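Local coordinates for intramolecular trans-sialidase (Macrobdella decora, PDB 3SLI), which cleaves terminal sialic acid from sialoglycoconjugates by intramolecular transfer, releasing 2,7-anhydro-Neu5Ac, at residues Ile5-Asn10 with Tyr20-Glu25; Tyr377-His382 with Met411-Lys416; Gly601-Thr606 with Tyr614-Lys619. One frame throughout, in Å; residues are numbered along the deposited sequence.

Interaction 1: Ile5-Asn10 with Tyr20-Glu25; sequences ILMEKN and YSLDQE
Met7 and Lys9 reach from one strand toward the turn at Leu22-Glu25, and the two segments meet through side chains, with no direct hydrogen bond between them. The side chain of Met7 runs straight out from the backbone, CG anti to the backbone N (chi1 -172°), and bends only at its last torsion. From CB the chain leads to CG, which comes no nearer than 4.2 Å to CG of Glu25. SD then lies 3.8 Å from CD1 of Leu22, with CB of the same leucine slightly farther off. The bend at the sulfur carries CE over to Glu25, where it sits 3.4 Å from CB, and leaves it 3.7 Å from the carbonyl O of Leu22. That carbonyl accepts the Glu25 N-H that closes the type I turn.

Strand 5-14 belongs to one sheet of the N-terminal domain, paired with strand 170-178, whereas strand 20-21 is an edge strand of a second sheet, beside strand 152-155. The contact therefore joins the margins of two sheets in a concanavalin-like beta-sandwich, and Ala28 and Val31 of the short helix 28-31 also touch Met7.

Lys9 meets the carboxylate end of the Glu25 side chain. Its chain is kinked at two torsions, and CE rests 3.3 Å from OE2 of Glu25. NZ ends 4.6 Å from that same oxygen, too far for a salt bridge, although the opposite charges probably still attract. The ammonium is nearer to the hydroxyl of Tyr20, with NZ 3.8 Å from OH. One water ties Glu25 back to the strand: it accepts from the backbone N of Glu8 and donates to OE1 of Glu25 at 3.1 Å.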
# COMPACT_ATOMS: atom_id res chain seq x y z
N ILE A 5 -33.80 19.66 9.89
CA ILE A 5 -32.93 20.68 9.33
C ILE A 5 -33.06 22.06 9.97
O ILE A 5 -34.12 22.69 9.93
CB ILE A 5 -33.13 20.78 7.79
CG1 ILE A 5 -32.89 19.42 7.13
CG2 ILE A 5 -32.20 21.82 7.20
CD1 ILE A 5 -33.15 19.38 5.62
N LEU A 6 -31.96 22.51 10.58
CA LEU A 6 -31.89 23.81 11.22
C LEU A 6 -31.39 24.86 10.23
O LEU A 6 -31.75 26.03 10.33
CB LEU A 6 -30.92 23.78 12.41
CG LEU A 6 -31.19 22.83 13.57
CD1 LEU A 6 -30.15 23.04 14.66
CD2 LEU A 6 -32.61 23.06 14.12
N MET A 7 -30.59 24.43 9.26
CA MET A 7 -30.01 25.36 8.31
C MET A 7 -29.58 24.61 7.05
O MET A 7 -29.12 23.48 7.13
CB MET A 7 -28.78 26.00 8.97
CG MET A 7 -28.13 27.14 8.23
SD MET A 7 -26.68 27.74 9.17
CE MET A 7 -27.45 28.88 10.34
N GLU A 8 -29.77 25.24 5.90
CA GLU A 8 -29.37 24.65 4.63
C GLU A 8 -28.94 25.79 3.73
O GLU A 8 -29.53 26.87 3.75
CB GLU A 8 -30.51 23.86 3.99
CG GLU A 8 -30.09 23.20 2.68
CD GLU A 8 -31.17 22.33 2.06
OE1 GLU A 8 -31.90 21.64 2.80
OE2 GLU A 8 -31.26 22.31 0.81
N LYS A 9 -27.88 25.55 2.96
CA LYS A 9 -27.36 26.56 2.05
C LYS A 9 -26.84 25.82 0.83
O LYS A 9 -26.42 24.67 0.92
CB LYS A 9 -26.24 27.35 2.74
CG LYS A 9 -26.12 28.80 2.30
CD LYS A 9 -27.29 29.63 2.81
CE LYS A 9 -27.12 31.09 2.44
NZ LYS A 9 -26.95 31.27 0.98
N ASN A 10 -26.82 26.50 -0.31
CA ASN A 10 -26.39 25.88 -1.55
C ASN A 10 -25.56 26.80 -2.44
O ASN A 10 -25.78 28.01 -2.46
CB ASN A 10 -27.66 25.39 -2.29
CG ASN A 10 -27.37 24.84 -3.66
OD1 ASN A 10 -27.70 25.47 -4.67
ND2 ASN A 10 -26.76 23.66 -3.72
N TYR A 20 -17.50 33.07 5.10
CA TYR A 20 -18.87 33.43 4.74
C TYR A 20 -19.72 33.34 6.00
O TYR A 20 -19.77 32.29 6.64
CB TYR A 20 -19.42 32.48 3.66
CG TYR A 20 -20.76 32.91 3.09
CD1 TYR A 20 -21.96 32.55 3.72
CD2 TYR A 20 -20.83 33.66 1.92
CE1 TYR A 20 -23.20 32.93 3.18
CE2 TYR A 20 -22.06 34.05 1.38
CZ TYR A 20 -23.24 33.68 2.01
OH TYR A 20 -24.45 34.04 1.46
N SER A 21 -20.40 34.44 6.34
CA SER A 21 -21.23 34.49 7.54
C SER A 21 -22.63 33.90 7.37
O SER A 21 -23.36 34.26 6.44
CB SER A 21 -21.35 35.92 8.04
OG SER A 21 -22.27 36.00 9.12
N LEU A 22 -23.02 33.02 8.29
CA LEU A 22 -24.34 32.40 8.28
C LEU A 22 -25.13 32.90 9.50
O LEU A 22 -26.14 32.30 9.89
CB LEU A 22 -24.22 30.88 8.35
CG LEU A 22 -23.61 30.22 7.12
CD1 LEU A 22 -23.50 28.73 7.34
CD2 LEU A 22 -24.46 30.53 5.90
N ASP A 23 -24.67 34.00 10.09
CA ASP A 23 -25.30 34.60 11.26
C ASP A 23 -26.73 35.07 11.02
O ASP A 23 -27.54 35.05 11.94
CB ASP A 23 -24.44 35.77 11.79
CG ASP A 23 -23.05 35.33 12.27
OD1 ASP A 23 -22.78 34.12 12.33
OD2 ASP A 23 -22.22 36.21 12.60
N GLN A 24 -27.06 35.49 9.79
CA GLN A 24 -28.41 35.97 9.50
C GLN A 24 -29.42 34.89 9.11
O GLN A 24 -30.59 35.21 8.87
CB GLN A 24 -28.41 37.11 8.46
CG GLN A 24 -28.10 36.74 6.98
CD GLN A 24 -29.24 36.03 6.20
OE1 GLN A 24 -28.97 35.26 5.27
NE2 GLN A 24 -30.49 36.32 6.56
N GLU A 25 -28.99 33.63 9.03
CA GLU A 25 -29.90 32.55 8.68
C GLU A 25 -30.94 32.39 9.78
O GLU A 25 -30.63 32.55 10.97
CB GLU A 25 -29.15 31.22 8.49
CG GLU A 25 -28.18 31.21 7.31
CD GLU A 25 -28.87 31.35 5.98
OE1 GLU A 25 -29.83 30.58 5.71
OE2 GLU A 25 -28.46 32.22 5.19
O HOH W 1 -31.09 27.80 6.23

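Interaction 2: Tyr377-His382 with Met411-Lys416; sequences YNLYQH and MNIFYK
Asn378 and Asn412 are bridged through their backbones and bonded again through their side chains, although the segment 411-416 forms no regular strand. ND2 of Asn412 donates to OD1 of Asn378 at 3.2 Å. The two amide planes stand 84° apart: the acceptor lies close to the plane of the Asn412 amide, while the donor sits well above the carbonyl plane of Asn378, away from its lone pairs. OD1 of Asn378 also accepts from a water that is hydrogen-bonded to the hydroxyl of Tyr415, and CB of Asn412 lies over the centre of the Tyr415 ring.

The backbone bonds flank this pair. Leu379 N donates to Met411 O at 2.7 Å, and Ile413 N to Tyr377 O at 3.1 Å. Beyond the bridge the chain reverses in a type I turn from Asn412 to Tyr415. Placing CG anti to the backbone N (chi1 -175°) lets OD1 of Asn412 receive the Phe414 N-H on a lone pair, in the carbonyl plane, which makes an Asx turn. The bridge thus joins strand 379-381, part of a large antiparallel sheet at the periphery of the sialidase, to the loop leading from strand 407-410 to strand 420-422.

Ile413 spreads its two branches against different neighbours. Its CG1 branch ends with CD1 3.5 Å from CD1 of Tyr377, the two side chains meeting at a slant, while CG1 itself lies over one face of the Phe414 ring toward its rim. CG2 points to Leu379 and packs tightly, 3.4 Å from CD2, which is closer than usual carbon contact. Val373 of the neighbouring strand 367-373 touches both Leu379 and Ile413.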
# COMPACT_ATOMS: atom_id res chain seq x y z
N TYR A 377 4.78 -27.63 2.48
CA TYR A 377 5.71 -27.59 3.62
C TYR A 377 5.11 -27.84 5.01
O TYR A 377 5.65 -27.41 6.04
CB TYR A 377 6.58 -26.33 3.57
CG TYR A 377 7.59 -26.37 2.44
CD1 TYR A 377 8.83 -26.99 2.60
CD2 TYR A 377 7.27 -25.85 1.18
CE1 TYR A 377 9.73 -27.10 1.54
CE2 TYR A 377 8.16 -25.95 0.11
CZ TYR A 377 9.39 -26.57 0.30
OH TYR A 377 10.26 -26.66 -0.76
N ASN A 378 4.01 -28.59 5.03
CA ASN A 378 3.35 -28.98 6.27
C ASN A 378 3.96 -30.32 6.66
O ASN A 378 4.26 -31.14 5.79
CB ASN A 378 1.84 -29.12 6.04
CG ASN A 378 1.15 -27.78 5.86
OD1 ASN A 378 1.54 -26.78 6.46
ND2 ASN A 378 0.14 -27.75 5.02
N LEU A 379 4.20 -30.52 7.96
CA LEU A 379 4.81 -31.74 8.49
C LEU A 379 3.90 -32.95 8.65
O LEU A 379 2.71 -32.83 8.95
CB LEU A 379 5.46 -31.47 9.86
CG LEU A 379 6.83 -30.83 10.03
CD1 LEU A 379 7.84 -31.50 9.11
CD2 LEU A 379 6.75 -29.35 9.77
N TYR A 380 4.51 -34.12 8.52
CA TYR A 380 3.85 -35.41 8.66
C TYR A 380 4.80 -36.31 9.44
O TYR A 380 6.02 -36.22 9.27
CB TYR A 380 3.61 -36.08 7.31
CG TYR A 380 2.62 -35.40 6.40
CD1 TYR A 380 2.92 -34.18 5.79
CD2 TYR A 380 1.39 -35.99 6.11
CE1 TYR A 380 2.03 -33.58 4.92
CE2 TYR A 380 0.50 -35.39 5.23
CZ TYR A 380 0.82 -34.19 4.64
OH TYR A 380 -0.05 -33.59 3.76
N GLN A 381 4.25 -37.14 10.30
CA GLN A 381 5.04 -38.10 11.07
C GLN A 381 4.42 -39.43 10.68
O GLN A 381 3.28 -39.73 11.06
CB GLN A 381 4.91 -37.85 12.57
CG GLN A 381 5.84 -38.71 13.42
CD GLN A 381 5.84 -38.30 14.89
OE1 GLN A 381 5.02 -37.49 15.34
NE2 GLN A 381 6.77 -38.85 15.66
N HIS A 382 5.11 -40.17 9.83
CA HIS A 382 4.63 -41.47 9.36
C HIS A 382 3.26 -41.34 8.70
O HIS A 382 2.27 -41.93 9.16
CB HIS A 382 4.59 -42.48 10.52
CG HIS A 382 4.41 -43.90 10.07
ND1 HIS A 382 3.20 -44.40 9.64
CD2 HIS A 382 5.29 -44.93 10.01
CE1 HIS A 382 3.34 -45.67 9.32
NE2 HIS A 382 4.59 -46.02 9.54
N MET A 411 0.74 -28.21 10.89
CA MET A 411 2.04 -27.74 11.35
C MET A 411 2.95 -27.53 10.14
O MET A 411 3.22 -28.47 9.40
CB MET A 411 2.66 -28.77 12.29
CG MET A 411 3.97 -28.35 12.89
SD MET A 411 4.60 -29.61 13.99
CE MET A 411 3.62 -29.30 15.48
N ASN A 412 3.42 -26.31 9.95
CA ASN A 412 4.27 -25.96 8.83
C ASN A 412 5.68 -25.61 9.34
O ASN A 412 5.81 -25.06 10.45
CB ASN A 412 3.65 -24.77 8.09
CG ASN A 412 4.39 -24.40 6.84
OD1 ASN A 412 5.46 -23.78 6.90
ND2 ASN A 412 3.83 -24.74 5.69
N ILE A 413 6.71 -25.90 8.55
CA ILE A 413 8.10 -25.63 8.95
C ILE A 413 8.44 -24.17 9.24
O ILE A 413 9.48 -23.88 9.84
CB ILE A 413 9.13 -26.19 7.93
CG1 ILE A 413 8.95 -25.52 6.56
CG2 ILE A 413 9.03 -27.70 7.83
CD1 ILE A 413 10.09 -25.79 5.59
N PHE A 414 7.58 -23.24 8.81
CA PHE A 414 7.82 -21.82 9.05
C PHE A 414 7.05 -21.27 10.25
O PHE A 414 7.12 -20.07 10.54
CB PHE A 414 7.48 -21.01 7.79
CG PHE A 414 8.30 -21.40 6.59
CD1 PHE A 414 9.65 -21.07 6.52
CD2 PHE A 414 7.73 -22.12 5.54
CE1 PHE A 414 10.42 -21.43 5.41
CE2 PHE A 414 8.49 -22.49 4.43
CZ PHE A 414 9.84 -22.15 4.37
N TYR A 415 6.36 -22.15 10.98
CA TYR A 415 5.57 -21.77 12.15
C TYR A 415 6.40 -21.82 13.43
O TYR A 415 7.22 -22.73 13.60
CB TYR A 415 4.35 -22.68 12.29
CG TYR A 415 3.33 -22.57 11.16
CD1 TYR A 415 3.49 -21.65 10.13
CD2 TYR A 415 2.19 -23.38 11.16
CE1 TYR A 415 2.53 -21.53 9.10
CE2 TYR A 415 1.23 -23.27 10.14
CZ TYR A 415 1.41 -22.35 9.12
OH TYR A 415 0.46 -22.24 8.14
N LYS A 416 6.14 -20.91 14.36
CA LYS A 416 6.92 -20.87 15.60
C LYS A 416 6.79 -22.09 16.50
O LYS A 416 7.73 -22.41 17.23
CB LYS A 416 6.67 -19.59 16.39
CG LYS A 416 5.40 -19.55 17.20
CD LYS A 416 5.40 -18.39 18.19
CE LYS A 416 4.01 -18.20 18.78
NZ LYS A 416 3.88 -17.01 19.67
O HOH W 2 -0.51 -24.65 7.77

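Interaction 3: Gly601-Thr606 with Tyr614-Lys619; sequences GLVNDT and YSVEWK
Leu602 and Glu617, and after them Asn604 and Ser615, form antiparallel hydrogen-bonded pairs, with the segment directions 151° apart and four backbone N-H...O bonds between those residues, among them Glu617 N to Leu602 O at 2.8 Å. On the face that carries Val603, Tyr614 and Val616, CG1 of Val603 lies 3.6 Å from CD1 of Tyr614, the valine set obliquely to the tyrosine. The tyrosine ring turns its edge to the carbonyl O of Asn604, and the side chain also touches Met521 and Pro522.

Gly601 is covered on this same face by Trp618. CA of Gly601 sits 3.4 Å above the indole plane of Trp618, offset toward the rim and 3.5 Å from CE3, and CG1 of Val616 rests over that ring face as well. Trp618 also touches Ile582 and Leu584 of the adjoining strand 579-587.

On the other face, ND2 of Asn604 lies 3.7 Å from CB of Glu617, while OD1 of Asn604 accepts from Lys579. CD2 of Leu602 meets CD of Lys619 at 3.8 Å; the lysine chain is fully extended and ends in a salt bridge with Asp577. At the turn end, CG2 of Thr606 packs 3.5 Å from CB of Ser615, and OG1 of Thr606 is hydrogen-bonded to the carbonyl O of Asp612.

Strands 596-605 and 614-623 make the outer hairpin of a four-stranded up-and-down antiparallel sheet, one blade of the sialidase beta-propeller.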
# COMPACT_ATOMS: atom_id res chain seq x y z
N GLY A 601 8.58 8.61 -21.08
CA GLY A 601 9.94 8.70 -21.57
C GLY A 601 10.06 8.16 -22.98
O GLY A 601 9.66 7.02 -23.24
N LEU A 602 10.58 8.98 -23.88
CA LEU A 602 10.76 8.61 -25.29
C LEU A 602 12.17 8.09 -25.51
O LEU A 602 13.15 8.76 -25.16
CB LEU A 602 10.49 9.82 -26.19
CG LEU A 602 9.05 10.08 -26.66
CD1 LEU A 602 8.00 9.65 -25.64
CD2 LEU A 602 8.89 11.54 -27.05
N VAL A 603 12.28 6.89 -26.07
CA VAL A 603 13.56 6.25 -26.33
C VAL A 603 14.20 6.78 -27.62
O VAL A 603 13.59 6.75 -28.68
CB VAL A 603 13.42 4.71 -26.43
CG1 VAL A 603 14.76 4.07 -26.82
CG2 VAL A 603 12.91 4.13 -25.11
N ASN A 604 15.42 7.29 -27.50
CA ASN A 604 16.15 7.82 -28.64
C ASN A 604 17.41 6.99 -28.87
O ASN A 604 18.04 6.52 -27.92
CB ASN A 604 16.58 9.28 -28.40
CG ASN A 604 15.41 10.24 -28.38
OD1 ASN A 604 14.91 10.65 -29.43
ND2 ASN A 604 14.97 10.61 -27.19
N ASP A 605 17.73 6.76 -30.13
CA ASP A 605 18.94 6.02 -30.47
C ASP A 605 19.98 7.14 -30.63
O ASP A 605 19.82 8.04 -31.46
CB ASP A 605 18.74 5.25 -31.78
CG ASP A 605 19.90 4.32 -32.08
OD1 ASP A 605 21.07 4.76 -31.92
OD2 ASP A 605 19.65 3.16 -32.45
N THR A 606 21.02 7.10 -29.80
CA THR A 606 22.06 8.12 -29.82
C THR A 606 23.06 7.98 -30.95
O THR A 606 23.79 8.92 -31.27
CB THR A 606 22.86 8.13 -28.51
OG1 THR A 606 23.53 6.86 -28.35
CG2 THR A 606 21.95 8.37 -27.32
N TYR A 614 21.18 3.82 -26.25
CA TYR A 614 19.92 4.53 -26.06
C TYR A 614 19.91 5.60 -24.98
O TYR A 614 20.60 5.50 -23.96
CB TYR A 614 18.78 3.53 -25.78
CG TYR A 614 18.55 2.51 -26.87
CD1 TYR A 614 17.88 2.85 -28.05
CD2 TYR A 614 18.99 1.20 -26.72
CE1 TYR A 614 17.65 1.90 -29.04
CE2 TYR A 614 18.76 0.24 -27.70
CZ TYR A 614 18.08 0.60 -28.86
OH TYR A 614 17.82 -0.36 -29.81
N SER A 615 19.07 6.61 -25.19
CA SER A 615 18.90 7.71 -24.27
C SER A 615 17.40 7.95 -24.16
O SER A 615 16.71 8.02 -25.17
CB SER A 615 19.58 8.96 -24.80
OG SER A 615 19.43 10.04 -23.89
N VAL A 616 16.89 8.03 -22.93
CA VAL A 616 15.47 8.26 -22.71
C VAL A 616 15.20 9.73 -22.36
O VAL A 616 15.80 10.28 -21.43
CB VAL A 616 14.93 7.36 -21.57
CG1 VAL A 616 13.46 7.65 -21.30
CG2 VAL A 616 15.11 5.90 -21.94
N GLU A 617 14.35 10.37 -23.15
CA GLU A 617 13.97 11.76 -22.92
C GLU A 617 12.64 11.78 -22.15
O GLU A 617 11.60 11.39 -22.69
CB GLU A 617 13.79 12.50 -24.25
CG GLU A 617 13.28 13.93 -24.07
CD GLU A 617 12.72 14.55 -25.35
OE1 GLU A 617 12.63 13.84 -26.38
OE2 GLU A 617 12.36 15.74 -25.31
N TRP A 618 12.67 12.21 -20.89
CA TRP A 618 11.45 12.27 -20.09
C TRP A 618 10.72 13.56 -20.46
O TRP A 618 10.81 14.59 -19.78
CB TRP A 618 11.79 12.18 -18.60
CG TRP A 618 12.44 10.86 -18.27
CD1 TRP A 618 13.78 10.62 -18.14
CD2 TRP A 618 11.79 9.59 -18.12
NE1 TRP A 618 14.00 9.28 -17.92
CE2 TRP A 618 12.80 8.63 -17.89
CE3 TRP A 618 10.45 9.17 -18.15
CZ2 TRP A 618 12.51 7.27 -17.70
CZ3 TRP A 618 10.16 7.82 -17.96
CH2 TRP A 618 11.19 6.88 -17.74
N LYS A 619 9.97 13.48 -21.56
CA LYS A 619 9.26 14.61 -22.13
C LYS A 619 7.98 15.09 -21.46
O LYS A 619 7.68 16.28 -21.48
CB LYS A 619 8.97 14.32 -23.61
CG LYS A 619 8.50 15.51 -24.41
CD LYS A 619 8.33 15.13 -25.87
CE LYS A 619 8.08 16.36 -26.72
NZ LYS A 619 7.86 15.98 -28.14

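The three contacts lie far apart and none touches another. Interaction 1 belongs to the N-terminal lectin-like domain, and its centre is about 57 Å from that of interaction 3. Interaction 2 is about 67 Å from interaction 1, centre to centre, on the opposite side of the chain's centre, and about 52 Å from interaction 3. Along the sequence they follow in series. Their centres lie about 40, 31 and 30 Å, in order, from the centre of the chain, so all three are peripheral. In sialidases the substrate is bound at the propeller axis. Interaction 1 joins two sheets, interaction 2 a strand and a loop, and interaction 3 two strands of one blade.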